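Local coordinates for aminopentol aminotransferase (Sphingopyxis macrogoltabida, PDB 6HBS), which catalyses the pyridoxal-phosphate-dependent transfer of the amino group of aminopentol, formed during fumonisin B1 degradation, to pyruvate, giving 2-keto-HFB1 and L-alanine, at residues A148-N152 and D163-V167; G333-K337 and I347-D351; Y62-G68 and K258-G263. All coordinates share one frame; numbering follows the deposited sequence.

How the contacts relate
The three contacts lie in one class-III aminotransferase chain, and contact 3 holds the chemistry: its Lys258 is covalently joined to pyridoxal phosphate as the internal aldimine. Contact 1 falls inside the long loop of chain that contact 3 closes; their centres are 27 Å apart and their nearest atoms about 9 Å, with the side chain of Asn152 about 7 Å from the cofactor. Both also meet the second subunit. Contact 2 comes later in the sequence, away from the annotated sites, with its centre 35 Å from that of contact 1 and 29 Å from that of contact 3. Even at their nearest atoms, contacts 2 and 3 remain about 12 Å apart.

Contact 1 (A148-N152 and D163-V167)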
# COMPACT_ATOMS: atom_id res chain seq x y z
N ALA A 148 10.21 -3.40 2.21
CA ALA A 148 10.73 -4.18 1.11
C ALA A 148 10.80 -3.35 -0.17
O ALA A 148 10.54 -3.86 -1.27
CB ALA A 148 9.89 -5.43 0.94
N SER A 149 11.18 -2.08 -0.02
CA SER A 149 11.46 -1.17 -1.16
C SER A 149 12.88 -1.42 -1.70
O SER A 149 13.73 -2.03 -1.04
CB SER A 149 11.26 0.29 -0.75
OG SER A 149 9.99 0.50 -0.15
N PRO A 150 13.23 -0.94 -2.92
CA PRO A 150 14.58 -1.15 -3.43
C PRO A 150 15.65 -0.64 -2.45
O PRO A 150 16.72 -1.27 -2.35
CB PRO A 150 14.58 -0.40 -4.79
CG PRO A 150 13.10 -0.47 -5.22
CD PRO A 150 12.32 -0.32 -3.91
N TRP A 151 15.39 0.44 -1.71
CA TRP A 151 16.43 1.01 -0.82
C TRP A 151 16.70 0.13 0.41
O TRP A 151 17.73 0.32 1.05
CB TRP A 151 16.16 2.46 -0.37
CG TRP A 151 15.01 2.70 0.57
CD1 TRP A 151 13.69 2.85 0.23
CD2 TRP A 151 15.07 2.87 2.01
NE1 TRP A 151 12.94 3.09 1.35
CE2 TRP A 151 13.75 3.13 2.45
CE3 TRP A 151 16.10 2.86 2.96
CZ2 TRP A 151 13.44 3.36 3.79
CZ3 TRP A 151 15.79 3.11 4.28
CH2 TRP A 151 14.47 3.34 4.70
N ASN A 152 15.77 -0.75 0.78
CA ASN A 152 15.90 -1.40 2.09
C ASN A 152 15.54 -2.90 2.08
O ASN A 152 15.72 -3.53 3.10
CB ASN A 152 15.10 -0.66 3.18
CG ASN A 152 13.61 -0.58 2.89
OD1 ASN A 152 13.12 -1.19 1.93
ND2 ASN A 152 12.88 0.21 3.68
N ASP A 163 20.40 1.85 -6.05
CA ASP A 163 19.14 1.97 -5.27
C ASP A 163 19.41 2.34 -3.80
O ASP A 163 18.51 2.82 -3.12
CB ASP A 163 18.33 0.67 -5.35
CG ASP A 163 17.75 0.37 -6.72
OD1 ASP A 163 17.44 1.33 -7.45
OD2 ASP A 163 17.63 -0.84 -7.07
N ARG A 164 20.61 2.04 -3.28
CA ARG A 164 20.92 2.25 -1.87
C ARG A 164 22.35 2.79 -1.66
O ARG A 164 22.94 2.62 -0.58
CB ARG A 164 20.71 0.94 -1.09
CG ARG A 164 21.38 -0.26 -1.73
CD ARG A 164 20.97 -1.51 -1.03
NE ARG A 164 19.55 -1.83 -1.10
CZ ARG A 164 19.05 -2.90 -0.48
NH1 ARG A 164 19.88 -3.65 0.22
NH2 ARG A 164 17.78 -3.24 -0.59
N VAL A 165 22.88 3.51 -2.65
CA VAL A 165 24.25 4.00 -2.59
C VAL A 165 24.39 5.05 -1.47
O VAL A 165 25.46 5.23 -0.93
CB VAL A 165 24.74 4.54 -3.96
CG1 VAL A 165 23.94 5.75 -4.45
CG2 VAL A 165 26.24 4.86 -3.95
N HIS A 166 23.29 5.74 -1.12
CA HIS A 166 23.32 6.78 -0.09
C HIS A 166 22.58 6.31 1.17
O HIS A 166 22.04 7.12 1.89
CB HIS A 166 22.79 8.11 -0.64
CG HIS A 166 23.74 8.74 -1.60
ND1 HIS A 166 25.03 9.10 -1.22
CD2 HIS A 166 23.64 8.99 -2.93
CE1 HIS A 166 25.67 9.58 -2.28
NE2 HIS A 166 24.85 9.51 -3.34
N VAL A 167 22.60 5.01 1.43
CA VAL A 167 22.23 4.43 2.72
C VAL A 167 23.53 3.89 3.33
O VAL A 167 24.23 3.18 2.65
CB VAL A 167 21.21 3.29 2.58
CG1 VAL A 167 20.78 2.73 3.93
CG2 VAL A 167 20.02 3.75 1.74
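Trp151, Arg164 and Pro150 bury the most surface here, and one carbonyl, Pro150 O, organises the polar part. Arg164 grips it side-on with two nitrogens: NE to Pro150 O is 3.1 Å and NH2 to the same Pro150 O is 2.8 Å. The oxygen lies within a few degrees of the guanidinium plane for both bonds. From the acceptor's side the two differ, NE lying in the carbonyl plane and NH2 44° above it. The NH2 bond is also the straighter, 155° at the hydrogen. A second carbonyl, Trp151 O, sits over one face of the guanidinium, 3.5 Å from NE, without accepting a bond from it. The Arg164 chain bends at chi3 (63°), which turns the guanidinium toward Pro150 O; NH2 also bonds Thr153 O, just beyond the 148-152 segment, so the group is held at more than one point.

Pro150 meets Asp163 through its ring, CB of the proline packing 3.8 Å from Asp163 CG. The carboxylate takes its polar partner elsewhere, OD2 accepting from Leu160 N. Trp151 approaches the same residue through its backbone, its CA lying 3.6 Å from Asp163 O in a CA-H...O contact. Its indole CE3 stands 4.2 Å from Val167 CG2, an oblique apolar touch. The indole NE1 is hydrogen-bonded to Ser123 OG.

Both segments come from the connection between strands 137-141 and 167-170, neighbours in the large mixed sheet, and Val167 opens the second strand. The Trp151 ring packs on Thr122 and Met126 of helix 118-133 and, with Val167, on Cys140 of strand 137-141, while Pro150 touches Met126 of the second subunit.

Contact 2 (G333-K337 and I347-D351); sequences GLELK and IFFAD
Leu336 and Phe349 face each other as a non-hydrogen-bonded antiparallel pair, their CA atoms 4.4 Å apart, and next to them Lys337 and Phe348 form a hydrogen-bonded pair. In that second pair the backbones exchange two bonds, Lys337 N to Phe348 O at 2.8 Å and Phe348 N to Lys337 O at 3.1 Å, both close to straight. A third backbone bond, Ala350 N to Glu335 O at 2.9 Å, carries the pairing past the strand ends. Water reinforces it there, donating both to Glu335 O and to Ala350 O.

Apolar contact centres on the Phe349 ring. Leu336 CD2 stands over the middle of one face, 3.7 Å from the ring centroid and only 9° off its normal, a CH-pi contact; the two side chains run next to each other in the same direction. Leu334 CB comes instead to the ring edge, 4.1 Å from Phe349 CE2. Leu336 CG is set beside its own backbone N (chi1 -67°), and from there CD2 reaches the ring while CD1 approaches Ile347 CG2. The Glu335 side chain extends alongside Ala350 CB, with OE1 3.6 Å from that methyl.

Among the charged groups, Lys337 passes its CE by Phe349 O and ends in a salt bridge from NZ to Asp204.

Leu334 and Phe349 pack on Phe400 of helix 386-405, and Leu336 on Leu325 of helix 310-332. Gly333 closes the latter helix in a Schellman motif, and the chain then enters the two-stranded antiparallel beta hairpin of 336-339 and 346-349.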
# COMPACT_ATOMS: atom_id res chain seq x y z
N GLY A 333 14.88 -30.08 30.53
CA GLY A 333 16.33 -29.95 30.31
C GLY A 333 16.67 -29.43 28.93
O GLY A 333 17.68 -29.83 28.35
N LEU A 334 15.82 -28.55 28.38
CA LEU A 334 16.04 -27.95 27.06
C LEU A 334 16.01 -26.44 27.22
O LEU A 334 14.94 -25.85 27.19
CB LEU A 334 14.93 -28.38 26.10
CG LEU A 334 15.07 -29.75 25.44
CD1 LEU A 334 13.78 -30.09 24.68
CD2 LEU A 334 16.25 -29.79 24.49
N GLU A 335 17.19 -25.81 27.32
CA GLU A 335 17.31 -24.37 27.61
C GLU A 335 16.77 -23.49 26.46
O GLU A 335 17.13 -23.69 25.29
CB GLU A 335 18.77 -24.00 27.88
CG GLU A 335 18.91 -22.66 28.58
CD GLU A 335 20.34 -22.18 28.68
OE1 GLU A 335 21.23 -22.91 28.22
OE2 GLU A 335 20.56 -21.05 29.19
N LEU A 336 15.96 -22.49 26.83
CA LEU A 336 15.42 -21.50 25.87
C LEU A 336 16.20 -20.19 25.95
O LEU A 336 16.77 -19.87 26.96
CB LEU A 336 13.97 -21.19 26.24
CG LEU A 336 12.98 -22.32 26.06
CD1 LEU A 336 11.58 -21.85 26.44
CD2 LEU A 336 13.02 -22.83 24.63
N LYS A 337 16.13 -19.39 24.89
CA LYS A 337 16.43 -17.96 24.91
C LYS A 337 15.13 -17.22 24.55
O LYS A 337 14.75 -17.17 23.38
CB LYS A 337 17.54 -17.62 23.92
CG LYS A 337 18.87 -18.33 24.14
CD LYS A 337 19.95 -17.95 23.12
CE LYS A 337 19.66 -18.43 21.71
NZ LYS A 337 20.53 -17.78 20.69
N ILE A 347 11.49 -16.65 20.75
CA ILE A 347 11.62 -17.85 21.58
C ILE A 347 12.43 -18.87 20.78
O ILE A 347 11.92 -19.56 19.93
CB ILE A 347 10.23 -18.39 22.00
CG1 ILE A 347 9.42 -17.33 22.76
CG2 ILE A 347 10.39 -19.66 22.83
CD1 ILE A 347 7.97 -17.73 23.08
N PHE A 348 13.74 -18.88 21.04
CA PHE A 348 14.67 -19.78 20.45
C PHE A 348 15.18 -20.79 21.50
O PHE A 348 14.97 -20.62 22.71
CB PHE A 348 15.88 -18.99 19.94
CG PHE A 348 15.67 -18.10 18.73
CD1 PHE A 348 14.47 -18.06 18.03
CD2 PHE A 348 16.71 -17.30 18.27
CE1 PHE A 348 14.31 -17.23 16.93
CE2 PHE A 348 16.54 -16.46 17.18
CZ PHE A 348 15.35 -16.44 16.50
N PHE A 349 15.87 -21.82 21.00
CA PHE A 349 16.60 -22.77 21.85
C PHE A 349 18.08 -22.38 21.96
O PHE A 349 18.73 -22.03 20.96
CB PHE A 349 16.40 -24.18 21.30
CG PHE A 349 15.05 -24.74 21.61
CD1 PHE A 349 13.93 -24.36 20.88
CD2 PHE A 349 14.88 -25.66 22.64
CE1 PHE A 349 12.66 -24.85 21.19
CE2 PHE A 349 13.62 -26.15 22.94
CZ PHE A 349 12.51 -25.74 22.22
N ALA A 350 18.64 -22.47 23.17
CA ALA A 350 20.11 -22.33 23.33
C ALA A 350 20.79 -23.48 22.56
O ALA A 350 20.23 -24.54 22.46
CB ALA A 350 20.49 -22.33 24.79
N ASP A 351 21.96 -23.22 21.96
CA ASP A 351 22.82 -24.26 21.32
C ASP A 351 22.06 -24.96 20.19
O ASP A 351 22.13 -26.20 20.07
CB ASP A 351 23.29 -25.31 22.32
CG ASP A 351 23.95 -24.70 23.54
OD1 ASP A 351 24.84 -23.86 23.34
OD2 ASP A 351 23.52 -25.03 24.68
O HOH W 1 18.55 -25.81 24.05

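Contact 3 (Y62-G68 and K258-G263). With PLP (pyridoxal-5'-phosphate), chain C.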
# COMPACT_ATOMS: atom_id res chain seq x y z
N TYR A 62 1.05 -11.36 12.07
CA TYR A 62 2.39 -10.72 11.95
C TYR A 62 2.33 -9.27 12.39
O TYR A 62 3.06 -8.44 11.90
CB TYR A 62 2.98 -10.85 10.54
CG TYR A 62 3.59 -12.20 10.27
CD1 TYR A 62 2.82 -13.26 9.83
CD2 TYR A 62 4.94 -12.40 10.45
CE1 TYR A 62 3.39 -14.51 9.60
CE2 TYR A 62 5.53 -13.63 10.19
CZ TYR A 62 4.76 -14.68 9.76
OH TYR A 62 5.36 -15.88 9.54
N GLY A 63 1.47 -9.00 13.38
CA GLY A 63 1.38 -7.75 14.08
C GLY A 63 -0.03 -7.15 14.11
O GLY A 63 -0.45 -6.64 15.14
N PRO A 64 -0.75 -7.05 12.97
CA PRO A 64 -2.02 -6.31 12.93
C PRO A 64 -3.10 -6.66 13.97
O PRO A 64 -3.86 -5.79 14.33
CB PRO A 64 -2.54 -6.62 11.53
CG PRO A 64 -1.26 -6.73 10.70
CD PRO A 64 -0.30 -7.45 11.63
N ASN A 65 -3.16 -7.91 14.43
CA ASN A 65 -4.20 -8.29 15.38
C ASN A 65 -3.79 -7.87 16.80
O ASN A 65 -3.23 -8.67 17.55
CB ASN A 65 -4.55 -9.78 15.31
CG ASN A 65 -5.66 -10.13 16.27
OD1 ASN A 65 -6.56 -9.29 16.50
ND2 ASN A 65 -5.62 -11.34 16.82
N LEU A 66 -4.12 -6.63 17.17
CA LEU A 66 -3.80 -6.07 18.49
C LEU A 66 -4.89 -6.44 19.49
O LEU A 66 -4.59 -6.71 20.65
CB LEU A 66 -3.66 -4.55 18.40
CG LEU A 66 -3.26 -3.82 19.69
CD1 LEU A 66 -1.81 -4.14 20.09
CD2 LEU A 66 -3.42 -2.33 19.53
N LEU A 67 -6.16 -6.40 19.06
CA LEU A 67 -7.29 -6.40 20.02
C LEU A 67 -8.19 -7.61 19.84
O LEU A 67 -9.20 -7.75 20.57
CB LEU A 67 -8.08 -5.10 19.83
CG LEU A 67 -7.31 -3.82 20.17
CD1 LEU A 67 -8.14 -2.58 19.90
CD2 LEU A 67 -6.85 -3.84 21.62
N GLY A 68 -7.85 -8.49 18.89
CA GLY A 68 -8.67 -9.64 18.55
C GLY A 68 -9.30 -9.56 17.18
O GLY A 68 -9.80 -8.49 16.75
N LYS A 258 0.68 -1.61 10.70
CA LYS A 258 0.24 -2.96 11.14
C LYS A 258 -1.08 -2.91 11.93
O LYS A 258 -2.07 -3.42 11.45
CB LYS A 258 1.37 -3.71 11.87
CG LYS A 258 2.44 -4.21 10.90
CD LYS A 258 3.59 -5.06 11.45
CE LYS A 258 4.41 -5.74 10.36
NZ LYS A 258 5.51 -4.91 9.77
N CYS A 259 -1.05 -2.41 13.17
CA CYS A 259 -2.08 -2.77 14.12
C CYS A 259 -2.91 -1.58 14.59
O CYS A 259 -3.86 -1.80 15.32
CB CYS A 259 -1.48 -3.46 15.34
SG CYS A 259 -0.69 -2.34 16.51
N PHE A 260 -2.67 -0.35 14.11
CA PHE A 260 -3.45 0.79 14.69
C PHE A 260 -4.88 0.91 14.12
O PHE A 260 -5.64 1.77 14.57
CB PHE A 260 -2.68 2.11 14.67
CG PHE A 260 -2.47 2.79 13.35
CD1 PHE A 260 -3.48 3.52 12.75
CD2 PHE A 260 -1.22 2.77 12.74
CE1 PHE A 260 -3.26 4.16 11.54
CE2 PHE A 260 -1.00 3.42 11.54
CZ PHE A 260 -2.01 4.14 10.94
N ALA A 261 -5.26 0.05 13.19
CA ALA A 261 -6.69 -0.17 12.81
C ALA A 261 -7.05 -1.65 12.94
O ALA A 261 -7.99 -2.12 12.30
CB ALA A 261 -6.92 0.37 11.40
N ASN A 262 -6.34 -2.37 13.82
CA ASN A 262 -6.62 -3.73 14.22
C ASN A 262 -6.80 -4.67 13.01
O ASN A 262 -7.57 -5.62 13.07
CB ASN A 262 -7.85 -3.84 15.14
CG ASN A 262 -7.88 -5.16 15.88
OD1 ASN A 262 -6.83 -5.57 16.37
ND2 ASN A 262 -9.04 -5.82 15.95
N GLY A 263 -6.06 -4.44 11.92
CA GLY A 263 -6.11 -5.34 10.75
C GLY A 263 -6.55 -4.62 9.48
O GLY A 263 -6.27 -5.10 8.41
N1 PLP C . 9.14 -1.42 9.36
C2 PLP C . 9.11 -2.41 10.28
C2A PLP C . 9.87 -2.31 11.58
C3 PLP C . 8.26 -3.57 10.04
O3 PLP C . 8.18 -4.57 10.94
C4 PLP C . 7.46 -3.63 8.79
C4A PLP C . 6.59 -4.82 8.59
C5 PLP C . 7.64 -2.50 7.83
C6 PLP C . 8.46 -1.44 8.20
C5A PLP C . 6.91 -2.44 6.49
O4P PLP C . 5.47 -2.50 6.67
P PLP C . 4.69 -3.18 5.43
O1P PLP C . 5.01 -4.60 5.39
O2P PLP C . 5.22 -2.47 4.22
O3P PLP C . 3.25 -2.87 5.82
O HOH W 2 -7.42 -8.25 14.00
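Asn262 lays its side-chain amide against the backbone of 66-68 and uses both ends of it. OD1 accepts from Leu67 N at 2.9 Å, with an angle of 157° at the hydrogen and the donor above the amide's carbonyl plane; Leu66 N adds a weak bond to the same oxygen. ND2 donates to Gly68 O at 2.9 Å, the acceptor lying only 9° from the amide plane, so contacts at both ends fix the rotation of the group. CG sits anti to the backbone N, which carries the amide across to the other segment. A water donates to Asn262 O. Next along, Pro64 O lies over the type I turn of 259-262, receiving CA-H...O contacts from both Cys259 and Asn262, and Leu66 CB packs 3.9 Å from Cys259 CB.

This turn directly follows the lysine that bears the cofactor in the PLP-dependent aminotransferase fold, on the loop between strands 253-256 and 267-271. Lys258 NZ is bonded covalently to C4A of pyridoxal phosphate, 1.6 Å, giving the internal aldimine. Its chain runs extended as far as chi3, then bends at chi4 (85°). Pro64 covers its base: the proline CB lies 3.2 Å from Lys258 O, and CD packs on Lys258 CB. Further out, Tyr62 O comes 3.4 Å from Lys258 CE. Gly63 O lies 3.3 Å from Cys259 CB. The second subunit contributes to the site, Ser287 N of that subunit being hydrogen-bonded to the cofactor and Thr87 OG1 of that subunit to Gly263 O.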